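Local coordinates for protein acetone carboxylase alpha subunit (Xanthobacter autotrophicus Py2, PDB 5M45) that forms the alpha subunit of a multi-subunit carboxylase, has a fold of the hydantoinase B/oxoprolinase family and carries a bound manganese ion, at residues E449-N454 against A494-Y499; Y265-H270 against S367-D372; E703-K708 against T734-P739; L404-T409 against N432-N437; K136-N141 against D210-D215. All coordinates share one frame; numbering follows the deposited sequence.

Contact 1 (E449-N454 against A494-Y499); sequences EIHAVN and AEPLVY
The imidazole of H451 meets the backbone carbonyl of A494 edge-on: NE2 donates to A494 O at 2.8 Å with an N-H...O angle of 163°. The oxygen lies in the ring plane, while NE2 stands above the carbonyl plane, 44° out of it. With CG anti to the backbone N (chi1 -166°), the ring reaches from strand 450-454 to the A494 carbonyl, two residues ahead of P496. A water donates to the same A494 O at 3.0 Å and to A452 O. Two residues along, V453 CG1 rests on E495 CG at 3.7 Å, the two side chains crossing nearly at right angles, and lies 4.1 Å from P496 CD. A second water links N454 N to E495 OE1, while E495 OE2 forms a salt bridge with R524. W532 touches both V453 and P496, and P496 centres an inverse gamma turn leading into strand 497-504. As the donor, H451 NE2 must bear a proton, and A494 O is satisfied twice within a largely buried join between two sheets.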
# COMPACT_ATOMS: atom_id res chain seq x y z
N GLU A 449 18.31 -0.53 -13.74
CA GLU A 449 16.95 -0.79 -13.28
C GLU A 449 16.75 -0.24 -11.87
O GLU A 449 17.69 -0.10 -11.10
CB GLU A 449 16.67 -2.30 -13.23
CG GLU A 449 16.63 -2.91 -14.62
CD GLU A 449 16.07 -4.35 -14.66
OE1 GLU A 449 15.57 -4.74 -15.78
OE2 GLU A 449 16.14 -5.04 -13.60
N ILE A 450 15.50 0.05 -11.54
CA ILE A 450 15.10 0.41 -10.21
C ILE A 450 15.41 -0.76 -9.29
O ILE A 450 15.13 -1.93 -9.63
CB ILE A 450 13.60 0.80 -10.17
CG1 ILE A 450 13.38 2.12 -10.95
CG2 ILE A 450 13.08 0.90 -8.74
CD1 ILE A 450 11.92 2.51 -11.15
N HIS A 451 15.95 -0.45 -8.11
CA HIS A 451 16.48 -1.48 -7.20
C HIS A 451 16.52 -1.05 -5.73
O HIS A 451 16.45 0.16 -5.40
CB HIS A 451 17.91 -1.84 -7.70
CG HIS A 451 18.49 -3.09 -7.12
ND1 HIS A 451 17.90 -4.33 -7.26
CD2 HIS A 451 19.66 -3.31 -6.48
CE1 HIS A 451 18.67 -5.26 -6.71
NE2 HIS A 451 19.74 -4.65 -6.22
N ALA A 452 16.64 -2.06 -4.86
CA ALA A 452 16.96 -1.86 -3.45
C ALA A 452 17.89 -2.99 -3.00
O ALA A 452 17.94 -4.05 -3.61
CB ALA A 452 15.69 -1.84 -2.61
N VAL A 453 18.65 -2.71 -1.96
CA VAL A 453 19.56 -3.69 -1.34
C VAL A 453 19.22 -3.90 0.15
O VAL A 453 18.64 -3.00 0.81
CB VAL A 453 21.05 -3.34 -1.53
CG1 VAL A 453 21.38 -3.21 -3.00
CG2 VAL A 453 21.46 -2.04 -0.83
N ASN A 454 19.57 -5.09 0.64
CA ASN A 454 19.38 -5.45 2.04
C ASN A 454 20.32 -6.62 2.36
O ASN A 454 19.94 -7.77 2.17
CB ASN A 454 17.93 -5.82 2.34
CG ASN A 454 17.65 -5.92 3.85
OD1 ASN A 454 17.13 -5.00 4.45
ND2 ASN A 454 18.00 -7.07 4.45
N ALA A 494 24.17 -8.57 -6.95
CA ALA A 494 22.89 -8.07 -6.45
C ALA A 494 22.94 -6.67 -5.83
O ALA A 494 21.89 -6.21 -5.32
CB ALA A 494 22.34 -9.07 -5.43
N GLU A 495 24.09 -5.99 -5.86
CA GLU A 495 24.27 -4.64 -5.25
C GLU A 495 25.27 -3.85 -6.10
O GLU A 495 26.28 -4.43 -6.49
CB GLU A 495 24.86 -4.75 -3.81
CG GLU A 495 24.16 -5.71 -2.85
CD GLU A 495 24.94 -6.04 -1.56
OE1 GLU A 495 24.33 -6.51 -0.56
OE2 GLU A 495 26.19 -5.86 -1.54
N PRO A 496 25.03 -2.54 -6.34
CA PRO A 496 26.01 -1.69 -7.07
C PRO A 496 27.08 -1.16 -6.11
O PRO A 496 27.20 0.05 -5.89
CB PRO A 496 25.12 -0.58 -7.64
CG PRO A 496 24.09 -0.40 -6.58
CD PRO A 496 23.80 -1.79 -6.04
N LEU A 497 27.85 -2.11 -5.56
CA LEU A 497 28.85 -1.88 -4.52
C LEU A 497 29.99 -2.89 -4.76
O LEU A 497 29.74 -4.00 -5.24
CB LEU A 497 28.27 -2.17 -3.10
CG LEU A 497 26.98 -1.43 -2.67
CD1 LEU A 497 26.46 -2.03 -1.36
CD2 LEU A 497 27.24 0.04 -2.49
N VAL A 498 31.23 -2.51 -4.40
CA VAL A 498 32.36 -3.44 -4.39
C VAL A 498 33.05 -3.51 -3.04
O VAL A 498 33.14 -2.53 -2.32
CB VAL A 498 33.42 -3.12 -5.48
CG1 VAL A 498 32.81 -3.30 -6.87
CG2 VAL A 498 33.99 -1.73 -5.34
N TYR A 499 33.51 -4.72 -2.69
CA TYR A 499 34.25 -4.97 -1.47
C TYR A 499 35.68 -4.43 -1.50
O TYR A 499 36.46 -4.76 -2.39
CB TYR A 499 34.28 -6.46 -1.15
CG TYR A 499 32.99 -7.04 -0.62
CD1 TYR A 499 32.00 -7.48 -1.49
CD2 TYR A 499 32.78 -7.17 0.74
CE1 TYR A 499 30.80 -8.00 -1.01
CE2 TYR A 499 31.60 -7.66 1.24
CZ TYR A 499 30.60 -8.09 0.35
OH TYR A 499 29.43 -8.63 0.82
O HOH W 1 19.72 -6.81 -3.41
O HOH W 2 21.48 -6.91 -0.85

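Contact 2 (Y265-H270 against S367-D372); sequences YEAVEH and SEMIND
A267 O, a carbonyl of helix 257-282, receives N371 ND2 at 3.0 Å with an N-H...O angle of 158°. This fastens the helix to the loop before helix 373-376, where the same N371 side chain caps G373 N through OD1 at the turn into that helix. The donor sits well above the A267 carbonyl plane, 70° out of it, although the oxygen lies close to the plane of the N371 amide. ND2 also donates to L102 O, so the amide is fixed at both ends. Its CG stands between the backbone N and the carbonyl carbon (chi1 63°), which lets one amide serve both helices. M369 CG lies over one face of the H270 ring in a CH-pi contact, 3.9 Å from the centroid; the bends at chi2 and chi3 then bring CE to 3.7 Å from A267 CB. The sulfur approaches that ring only obliquely. H270 ND1 pairs with Y57 OH, so the ring is held by its polar edge as well as by M369. Beyond the amide, V268 CG1 packs on the backbone of D372. At the other end a water bridges the two backbones, donating to H270 O and accepting from M369 N, each at 3.0 Å.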
# COMPACT_ATOMS: atom_id res chain seq x y z
N TYR A 265 -2.68 -35.28 14.35
CA TYR A 265 -2.92 -34.75 15.70
C TYR A 265 -1.98 -35.33 16.77
O TYR A 265 -1.51 -34.59 17.65
CB TYR A 265 -4.42 -34.86 16.07
CG TYR A 265 -5.27 -34.18 15.03
CD1 TYR A 265 -5.65 -34.86 13.89
CD2 TYR A 265 -5.64 -32.85 15.15
CE1 TYR A 265 -6.40 -34.24 12.88
CE2 TYR A 265 -6.39 -32.22 14.15
CZ TYR A 265 -6.77 -32.94 13.03
OH TYR A 265 -7.49 -32.33 12.03
N GLU A 266 -1.66 -36.62 16.67
CA GLU A 266 -0.74 -37.25 17.62
C GLU A 266 0.65 -36.59 17.60
O GLU A 266 1.27 -36.45 18.66
CB GLU A 266 -0.60 -38.76 17.40
CG GLU A 266 -1.86 -39.58 17.67
CD GLU A 266 -1.64 -41.09 17.59
OE1 GLU A 266 -0.47 -41.56 17.77
OE2 GLU A 266 -2.66 -41.84 17.33
N ALA A 267 1.14 -36.18 16.41
CA ALA A 267 2.48 -35.59 16.29
C ALA A 267 2.62 -34.29 17.13
O ALA A 267 3.68 -34.02 17.69
CB ALA A 267 2.87 -35.35 14.83
N VAL A 268 1.52 -33.54 17.27
CA VAL A 268 1.51 -32.32 18.04
C VAL A 268 1.59 -32.63 19.55
O VAL A 268 2.44 -32.07 20.29
CB VAL A 268 0.24 -31.46 17.73
CG1 VAL A 268 0.29 -30.13 18.48
CG2 VAL A 268 0.07 -31.19 16.24
N GLU A 269 0.75 -33.54 20.02
CA GLU A 269 0.80 -33.94 21.45
C GLU A 269 2.16 -34.58 21.81
O GLU A 269 2.68 -34.35 22.90
CB GLU A 269 -0.37 -34.87 21.82
CG GLU A 269 -0.32 -35.55 23.19
CD GLU A 269 -0.28 -34.60 24.39
OE1 GLU A 269 -0.47 -33.35 24.23
OE2 GLU A 269 -0.06 -35.12 25.53
N HIS A 270 2.72 -35.36 20.88
CA HIS A 270 4.08 -35.92 21.06
C HIS A 270 5.12 -34.79 21.30
O HIS A 270 5.99 -34.88 22.18
CB HIS A 270 4.41 -36.76 19.82
CG HIS A 270 5.70 -37.52 19.89
ND1 HIS A 270 6.15 -38.27 18.82
CD2 HIS A 270 6.64 -37.64 20.85
CE1 HIS A 270 7.30 -38.84 19.14
NE2 HIS A 270 7.62 -38.48 20.36
N SER A 367 16.23 -32.28 19.64
CA SER A 367 16.02 -33.69 19.23
C SER A 367 14.62 -34.26 19.52
O SER A 367 14.42 -35.46 19.43
CB SER A 367 17.16 -34.61 19.78
OG SER A 367 17.15 -34.56 21.15
N GLU A 368 13.64 -33.39 19.80
CA GLU A 368 12.25 -33.80 19.91
C GLU A 368 11.50 -33.42 18.63
O GLU A 368 12.09 -32.93 17.65
CB GLU A 368 11.58 -33.15 21.13
CG GLU A 368 12.38 -33.15 22.43
CD GLU A 368 12.93 -34.48 22.84
OE1 GLU A 368 12.14 -35.42 22.99
OE2 GLU A 368 14.18 -34.54 23.08
N MET A 369 10.19 -33.64 18.62
CA MET A 369 9.35 -33.18 17.50
C MET A 369 9.39 -31.65 17.46
O MET A 369 9.12 -30.98 18.47
CB MET A 369 7.91 -33.65 17.65
CG MET A 369 7.68 -35.17 17.60
SD MET A 369 8.06 -35.83 15.95
CE MET A 369 6.54 -35.46 15.11
N ILE A 370 9.71 -31.10 16.28
CA ILE A 370 9.78 -29.65 16.07
C ILE A 370 8.46 -29.24 15.35
O ILE A 370 8.32 -29.36 14.12
CB ILE A 370 11.01 -29.29 15.23
CG1 ILE A 370 12.30 -29.86 15.85
CG2 ILE A 370 11.10 -27.79 14.97
CD1 ILE A 370 12.63 -29.32 17.20
N ASN A 371 7.50 -28.79 16.17
CA ASN A 371 6.17 -28.42 15.73
C ASN A 371 5.47 -27.59 16.84
O ASN A 371 6.13 -27.21 17.81
CB ASN A 371 5.37 -29.66 15.27
CG ASN A 371 5.13 -30.68 16.39
OD1 ASN A 371 5.09 -30.34 17.57
ND2 ASN A 371 4.92 -31.94 16.00
N ASP A 372 4.16 -27.34 16.71
CA ASP A 372 3.44 -26.49 17.66
C ASP A 372 3.21 -27.08 19.06
O ASP A 372 2.76 -26.36 19.96
CB ASP A 372 2.09 -26.01 17.05
CG ASP A 372 2.28 -24.97 15.98
OD1 ASP A 372 3.35 -24.27 15.96
OD2 ASP A 372 1.39 -24.80 15.08
O HOH W 3 8.68 -34.73 20.92

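Contact 3 (E703-K708 against T734-P739); sequences EKILAK and TFWDLP. Unlike the reference sequence in segment 734-739: D737 (reference Ser).
Helices 694-706 and 726-735 bring their C-terminal ends together, each closed by a Schellman motif at a residue of positive phi, K708 and D737 (Ser in the reference sequence), with CA atoms of L706 and L738 7.6 Å apart. I705 carries most of the contact. Its CG1 branch runs anti to the carbonyl carbon (chi1 -65°) and extends to plant CD1 squarely on the five-membered ring of W736, 3.4 Å from the centroid and 6° off the normal. The opposite face of this indole is covered by CD2 of the adjacent F735, so the ring is sandwiched between an aliphatic methyl and a phenyl edge carbon. The other branch, I705 CG2, meets L738 CD1 at 4.1 Å. L706 and L738 run antiparallel alongside one another, their CD2 methyls 3.9 Å apart, and L706 CD2 also abuts P739 CD at 3.9 Å. Polar ties come from just outside: R702 NE and NH2 bond to W736 O and D737 O, and I705 O accepts from W742 NE1. Another protein chain of the assembly packs against I705, F735 and W736. The arrangement is that of a small helical hydrophobic core, two capped helix ends joined by I705 on the tryptophan face and a leucine-leucine-proline cluster beside it.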
# COMPACT_ATOMS: atom_id res chain seq x y z
N GLU A 703 18.61 9.25 45.57
CA GLU A 703 18.58 10.70 45.53
C GLU A 703 18.33 11.25 44.12
O GLU A 703 17.53 12.18 43.94
CB GLU A 703 19.86 11.34 46.13
CG GLU A 703 19.86 12.87 45.95
CD GLU A 703 21.11 13.59 46.50
OE1 GLU A 703 22.16 12.93 46.84
OE2 GLU A 703 21.02 14.87 46.59
N LYS A 704 18.99 10.66 43.13
CA LYS A 704 18.76 11.06 41.74
C LYS A 704 17.34 10.75 41.26
O LYS A 704 16.76 11.57 40.54
CB LYS A 704 19.77 10.38 40.82
CG LYS A 704 21.17 10.87 41.09
CD LYS A 704 22.17 10.28 40.13
CE LYS A 704 23.53 10.74 40.56
NZ LYS A 704 24.53 9.93 39.85
N ILE A 705 16.81 9.60 41.65
CA ILE A 705 15.43 9.24 41.28
C ILE A 705 14.44 10.26 41.88
O ILE A 705 13.55 10.78 41.18
CB ILE A 705 15.06 7.81 41.75
CG1 ILE A 705 15.92 6.77 41.02
CG2 ILE A 705 13.56 7.55 41.53
CD1 ILE A 705 15.93 5.38 41.66
N LEU A 706 14.61 10.56 43.18
CA LEU A 706 13.75 11.56 43.83
C LEU A 706 13.83 12.93 43.13
O LEU A 706 12.82 13.60 42.98
CB LEU A 706 14.10 11.68 45.31
CG LEU A 706 13.72 10.51 46.22
CD1 LEU A 706 14.42 10.68 47.56
CD2 LEU A 706 12.22 10.46 46.42
N ALA A 707 15.02 13.33 42.68
CA ALA A 707 15.21 14.59 41.96
C ALA A 707 14.86 14.54 40.45
O ALA A 707 14.98 15.55 39.76
CB ALA A 707 16.65 15.08 42.15
N LYS A 708 14.44 13.39 39.94
CA LYS A 708 14.19 13.20 38.50
C LYS A 708 15.39 13.48 37.58
O LYS A 708 15.26 13.95 36.47
CB LYS A 708 12.90 13.93 38.10
CG LYS A 708 11.72 13.24 38.80
CD LYS A 708 10.44 13.97 38.64
CE LYS A 708 9.46 13.41 39.66
NZ LYS A 708 8.27 14.26 39.67
N THR A 734 8.85 0.11 46.00
CA THR A 734 9.26 -0.64 47.17
C THR A 734 10.79 -0.78 47.22
O THR A 734 11.39 -0.57 48.26
CB THR A 734 8.61 -2.05 47.20
OG1 THR A 734 7.20 -1.91 47.21
CG2 THR A 734 8.99 -2.82 48.44
N PHE A 735 11.39 -1.14 46.08
CA PHE A 735 12.82 -1.36 46.01
C PHE A 735 13.59 -0.09 46.41
O PHE A 735 14.56 -0.16 47.17
CB PHE A 735 13.30 -1.83 44.64
CG PHE A 735 14.79 -2.07 44.60
CD1 PHE A 735 15.33 -3.28 45.06
CD2 PHE A 735 15.66 -1.03 44.23
CE1 PHE A 735 16.70 -3.47 45.10
CE2 PHE A 735 17.03 -1.21 44.27
CZ PHE A 735 17.55 -2.43 44.71
N TRP A 736 13.16 1.05 45.86
CA TRP A 736 13.81 2.35 46.11
C TRP A 736 13.25 3.15 47.30
O TRP A 736 13.66 4.30 47.55
CB TRP A 736 13.78 3.20 44.84
CG TRP A 736 14.65 2.67 43.72
CD1 TRP A 736 14.25 2.22 42.50
CD2 TRP A 736 16.09 2.58 43.73
NE1 TRP A 736 15.33 1.84 41.76
CE2 TRP A 736 16.48 2.05 42.49
CE3 TRP A 736 17.07 2.88 44.69
CZ2 TRP A 736 17.83 1.82 42.15
CZ3 TRP A 736 18.42 2.65 44.34
CH2 TRP A 736 18.78 2.12 43.10
N ASP A 737 12.31 2.55 48.04
CA ASP A 737 11.69 3.16 49.24
C ASP A 737 11.16 4.57 48.94
O ASP A 737 11.48 5.54 49.63
CB ASP A 737 12.70 3.13 50.38
CG ASP A 737 12.14 3.58 51.72
OD1 ASP A 737 10.96 3.30 52.02
OD2 ASP A 737 12.90 4.23 52.51
N LEU A 738 10.39 4.70 47.86
CA LEU A 738 9.89 6.02 47.41
C LEU A 738 8.57 6.36 48.11
O LEU A 738 7.73 5.51 48.26
CB LEU A 738 9.71 6.07 45.90
CG LEU A 738 10.99 5.72 45.10
CD1 LEU A 738 10.69 5.58 43.62
CD2 LEU A 738 12.09 6.74 45.32
N PRO A 739 8.40 7.63 48.52
CA PRO A 739 7.14 8.03 49.11
C PRO A 739 6.01 8.13 48.05
O PRO A 739 6.29 8.32 46.85
CB PRO A 739 7.46 9.42 49.65
CG PRO A 739 8.45 9.97 48.69
CD PRO A 739 9.30 8.78 48.34

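Contact 4 (L404-T409 against N432-N437); sequences LVSAWT and NANTSN
N432 and T409 clasp each other where the loop between helix 401-422 and strand 440-442 passes the helix. T409 OG1, anti to its own N (chi1 -167°), donates to N432 O at 2.9 Å, in the carbonyl plane and on a lone pair. The N432 side chain reaches back to the preceding turn of the same helix: its ND2 donates to V405 O at 3.2 Å, the oxygen near the amide plane, and to A433 O at 3.1 Å. One amide nitrogen thus spans a helix carbonyl and a loop carbonyl, while N432 OD1 lies against T409 CA at 3.2 Å. V405 faces the middle of the loop with both methyls. CG2 meets N434 ND2 at 4.0 Å, the two side chains at about a right angle, while CG1 touches T435 OG1 at 3.7 Å. N434 OD1 accepts from S436 OG, which steadies the amide from within the loop. A water donates to both V405 O and N432 O. In this wholly buried seam N432 is therefore matched by the helix, its ND2 by V405 O and its O by T409 OG1 and water; N434 ND2 and T435 OG1 pair outside, with S544 OG and W479 NE1, and the V405 methyls lie against both residues.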
# COMPACT_ATOMS: atom_id res chain seq x y z
N LEU A 404 12.54 -7.37 19.13
CA LEU A 404 12.39 -8.81 19.38
C LEU A 404 13.70 -9.51 19.82
O LEU A 404 13.73 -10.19 20.84
CB LEU A 404 11.83 -9.53 18.12
CG LEU A 404 10.36 -9.24 17.71
CD1 LEU A 404 10.04 -9.89 16.36
CD2 LEU A 404 9.37 -9.74 18.76
N VAL A 405 14.77 -9.32 19.04
CA VAL A 405 16.06 -10.01 19.32
C VAL A 405 16.71 -9.49 20.62
O VAL A 405 17.50 -10.22 21.25
CB VAL A 405 17.08 -9.93 18.15
CG1 VAL A 405 16.46 -10.41 16.85
CG2 VAL A 405 17.64 -8.53 17.99
N SER A 406 16.34 -8.26 21.01
CA SER A 406 16.86 -7.61 22.20
C SER A 406 16.13 -8.07 23.48
O SER A 406 16.69 -8.02 24.57
CB SER A 406 16.75 -6.08 22.04
OG SER A 406 17.55 -5.57 20.97
N ALA A 407 14.88 -8.52 23.35
CA ALA A 407 14.13 -9.14 24.46
C ALA A 407 14.41 -10.63 24.62
O ALA A 407 14.53 -11.11 25.75
CB ALA A 407 12.64 -8.90 24.25
N TRP A 408 14.56 -11.37 23.52
CA TRP A 408 14.76 -12.84 23.60
C TRP A 408 16.10 -13.24 24.24
O TRP A 408 16.18 -14.29 24.91
CB TRP A 408 14.62 -13.52 22.24
CG TRP A 408 13.28 -13.40 21.56
CD1 TRP A 408 12.06 -13.36 22.16
CD2 TRP A 408 13.04 -13.33 20.14
NE1 TRP A 408 11.06 -13.24 21.20
CE2 TRP A 408 11.65 -13.22 19.96
CE3 TRP A 408 13.87 -13.34 19.02
CZ2 TRP A 408 11.07 -13.12 18.70
CZ3 TRP A 408 13.28 -13.27 17.75
CH2 TRP A 408 11.90 -13.14 17.60
N THR A 409 17.14 -12.43 24.05
CA THR A 409 18.49 -12.77 24.54
C THR A 409 18.54 -13.04 26.06
O THR A 409 19.25 -13.94 26.50
CB THR A 409 19.54 -11.73 24.09
OG1 THR A 409 20.87 -12.23 24.32
CG2 THR A 409 19.34 -10.41 24.80
N ASN A 432 22.04 -14.59 22.61
CA ASN A 432 22.22 -14.19 21.21
C ASN A 432 22.67 -12.73 21.05
O ASN A 432 22.27 -11.84 21.84
CB ASN A 432 20.97 -14.50 20.36
CG ASN A 432 19.72 -13.75 20.84
OD1 ASN A 432 19.00 -14.23 21.71
ND2 ASN A 432 19.47 -12.55 20.27
N ALA A 433 23.49 -12.50 20.01
CA ALA A 433 23.86 -11.17 19.57
C ALA A 433 22.65 -10.39 19.09
O ALA A 433 21.66 -10.98 18.66
CB ALA A 433 24.86 -11.26 18.43
N ASN A 434 22.76 -9.08 19.12
CA ASN A 434 21.87 -8.24 18.33
C ASN A 434 22.18 -8.48 16.83
O ASN A 434 23.35 -8.39 16.40
CB ASN A 434 22.05 -6.75 18.70
CG ASN A 434 20.92 -5.89 18.17
OD1 ASN A 434 20.87 -5.56 16.98
ND2 ASN A 434 20.02 -5.50 19.06
N THR A 435 21.15 -8.82 16.06
CA THR A 435 21.33 -9.18 14.64
C THR A 435 21.29 -7.91 13.75
O THR A 435 20.21 -7.52 13.25
CB THR A 435 20.26 -10.22 14.20
OG1 THR A 435 18.96 -9.62 14.21
CG2 THR A 435 20.30 -11.41 15.06
N SER A 436 22.43 -7.26 13.63
CA SER A 436 22.59 -5.97 12.89
C SER A 436 24.10 -5.74 12.69
O SER A 436 24.89 -6.50 13.26
CB SER A 436 21.93 -4.83 13.67
OG SER A 436 22.63 -4.52 14.89
N ASN A 437 24.57 -4.76 11.91
CA ASN A 437 23.85 -3.78 11.06
C ASN A 437 23.20 -4.40 9.82
O ASN A 437 23.72 -5.37 9.29
CB ASN A 437 24.86 -2.74 10.57
CG ASN A 437 24.22 -1.65 9.69
OD1 ASN A 437 23.44 -0.81 10.17
ND2 ASN A 437 24.61 -1.62 8.42
O HOH W 4 20.38 -9.25 21.51

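Contact 5 (K136-N141 against D210-D215); sequences KDIFCN and DTLFRD
K136 and D210 face each other across a backbone bond, D210 N to K136 O at 3.0 Å, which runs in the carbonyl plane onto a lone pair. Both residues have positive phi, and both side chains place CG anti to the carbonyl carbon (chi1 -55° and -74°). The lysine methylenes thereby pass the aspartate carboxylate at a slant: K136 CB is 3.3 Å from D210 OD1, and its CD is 4.0 Å from OD2. The lysine chain stays extended until its last torsion, chi4 -62°, where it bends and leaves NZ 4.1 Å from D210 OD2, beyond salt-bridge range. The carboxylate finds its ionic partner in R245, which takes OD2, while a water donates to OD1 at 2.8 Å and to D137 O. The lysine may still add a weaker favourable field to this carboxylate. Further in, I138 CD1 reaches L212 CD2 at 4.0 Å and also covers the backbone carbonyl carbon of D210. The two apolar side chains cross at about a right angle. Strand 204-208, whose V206 touches both, runs between 138-141 and the edge strand 211-212 of the antiparallel sheet, so I138 and L212 meet across it, while K136 and D210 join beyond its end. Helix 227-255 lies against D210 and L212, and R214 at the start of helix 214-222 forms a salt bridge with D767 of a second copy of this protein.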
# COMPACT_ATOMS: atom_id res chain seq x y z
N LYS A 136 -7.17 -26.58 -4.87
CA LYS A 136 -6.33 -25.85 -5.86
C LYS A 136 -6.31 -24.31 -5.73
O LYS A 136 -5.76 -23.61 -6.59
CB LYS A 136 -6.64 -26.29 -7.28
CG LYS A 136 -6.54 -27.79 -7.52
CD LYS A 136 -6.61 -28.02 -9.02
CE LYS A 136 -6.76 -29.49 -9.35
NZ LYS A 136 -5.56 -30.23 -8.85
N ASP A 137 -6.95 -23.77 -4.67
CA ASP A 137 -6.81 -22.34 -4.37
C ASP A 137 -5.37 -22.02 -3.94
O ASP A 137 -4.65 -22.90 -3.46
CB ASP A 137 -7.81 -21.92 -3.28
CG ASP A 137 -9.22 -21.70 -3.81
OD1 ASP A 137 -9.47 -21.74 -5.05
OD2 ASP A 137 -10.10 -21.45 -2.97
N ILE A 138 -4.98 -20.77 -4.14
CA ILE A 138 -3.72 -20.22 -3.61
C ILE A 138 -4.00 -18.94 -2.81
O ILE A 138 -4.60 -17.99 -3.33
CB ILE A 138 -2.74 -19.87 -4.77
CG1 ILE A 138 -2.46 -21.10 -5.63
CG2 ILE A 138 -1.40 -19.35 -4.21
CD1 ILE A 138 -1.65 -20.78 -6.92
N PHE A 139 -3.55 -18.93 -1.54
CA PHE A 139 -3.64 -17.76 -0.66
C PHE A 139 -2.26 -17.11 -0.48
O PHE A 139 -1.25 -17.80 -0.46
CB PHE A 139 -4.30 -18.13 0.71
CG PHE A 139 -5.74 -18.56 0.60
CD1 PHE A 139 -6.78 -17.63 0.65
CD2 PHE A 139 -6.08 -19.91 0.45
CE1 PHE A 139 -8.11 -18.02 0.54
CE2 PHE A 139 -7.41 -20.32 0.32
CZ PHE A 139 -8.43 -19.38 0.37
N CYS A 140 -2.23 -15.79 -0.36
CA CYS A 140 -1.02 -15.07 -0.02
C CYS A 140 -1.29 -14.17 1.18
O CYS A 140 -2.37 -13.62 1.31
CB CYS A 140 -0.51 -14.29 -1.24
SG CYS A 140 1.06 -13.41 -1.01
N ASN A 141 -0.29 -14.02 2.05
CA ASN A 141 -0.46 -13.22 3.28
C ASN A 141 0.87 -12.70 3.81
O ASN A 141 1.90 -13.39 3.70
CB ASN A 141 -1.11 -14.11 4.36
CG ASN A 141 -1.24 -13.42 5.70
OD1 ASN A 141 -2.10 -12.55 5.89
ND2 ASN A 141 -0.36 -13.77 6.62
N ASP A 210 -4.84 -23.78 -9.40
CA ASP A 210 -3.37 -23.78 -9.44
C ASP A 210 -2.77 -22.65 -10.29
O ASP A 210 -1.59 -22.72 -10.67
CB ASP A 210 -2.81 -25.18 -9.86
CG ASP A 210 -2.93 -26.24 -8.74
OD1 ASP A 210 -3.33 -25.94 -7.58
OD2 ASP A 210 -2.61 -27.43 -9.02
N THR A 211 -3.54 -21.60 -10.55
CA THR A 211 -3.17 -20.56 -11.50
C THR A 211 -3.32 -19.19 -10.84
O THR A 211 -4.42 -18.87 -10.34
CB THR A 211 -4.04 -20.61 -12.76
OG1 THR A 211 -4.01 -21.93 -13.29
CG2 THR A 211 -3.52 -19.66 -13.84
N LEU A 212 -2.25 -18.38 -10.85
CA LEU A 212 -2.31 -17.03 -10.28
C LEU A 212 -3.18 -16.05 -11.10
O LEU A 212 -3.15 -16.05 -12.33
CB LEU A 212 -0.89 -16.47 -10.09
CG LEU A 212 -0.05 -17.21 -9.03
CD1 LEU A 212 1.37 -16.74 -9.11
CD2 LEU A 212 -0.54 -16.98 -7.62
N PHE A 213 -3.93 -15.21 -10.41
CA PHE A 213 -4.81 -14.24 -11.09
C PHE A 213 -3.98 -13.06 -11.62
O PHE A 213 -3.12 -12.52 -10.92
CB PHE A 213 -5.88 -13.66 -10.14
CG PHE A 213 -6.81 -14.67 -9.50
CD1 PHE A 213 -7.37 -15.71 -10.22
CD2 PHE A 213 -7.20 -14.53 -8.17
CE1 PHE A 213 -8.27 -16.61 -9.63
CE2 PHE A 213 -8.09 -15.42 -7.57
CZ PHE A 213 -8.62 -16.48 -8.31
N ARG A 214 -4.30 -12.61 -12.83
CA ARG A 214 -3.55 -11.54 -13.48
C ARG A 214 -3.67 -10.17 -12.75
O ARG A 214 -2.69 -9.42 -12.72
CB ARG A 214 -3.99 -11.37 -14.94
CG ARG A 214 -3.00 -10.61 -15.78
CD ARG A 214 -3.52 -10.20 -17.14
NE ARG A 214 -4.15 -11.26 -17.92
CZ ARG A 214 -3.54 -12.11 -18.74
NH1 ARG A 214 -4.27 -12.99 -19.43
NH2 ARG A 214 -2.22 -12.14 -18.88
N ASP A 215 -4.84 -9.85 -12.18
CA ASP A 215 -5.00 -8.59 -11.43
C ASP A 215 -4.05 -8.54 -10.24
O ASP A 215 -3.42 -7.48 -10.00
CB ASP A 215 -6.47 -8.29 -11.00
CG ASP A 215 -7.16 -9.45 -10.28
OD1 ASP A 215 -6.84 -10.62 -10.54
OD2 ASP A 215 -8.07 -9.18 -9.43
O HOH W 5 -2.96 -24.41 -5.23

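In the fold
Contacts 1, 2, 4 and 5 all belong to the hydantoinase B/oxoprolinase part of the chain and follow one another along it without interlocking, in the order 5, 2, 4, 1; contact 3 comes last. Contact 4 is central, its centre about 6 Å from that of the chain, with the T435 side chain about 10 Å from the manganese ion held by H150, D153 and H175. Contact 2 borders the AE4 pocket, the D372 side chain about 4 Å from that ligand. Contacts 1 and 4 approach to about 8 Å between nearest atoms, yet do not touch. Contacts 3 and 5 lie on opposite sides of the chain's centre, their own centres about 60 Å apart.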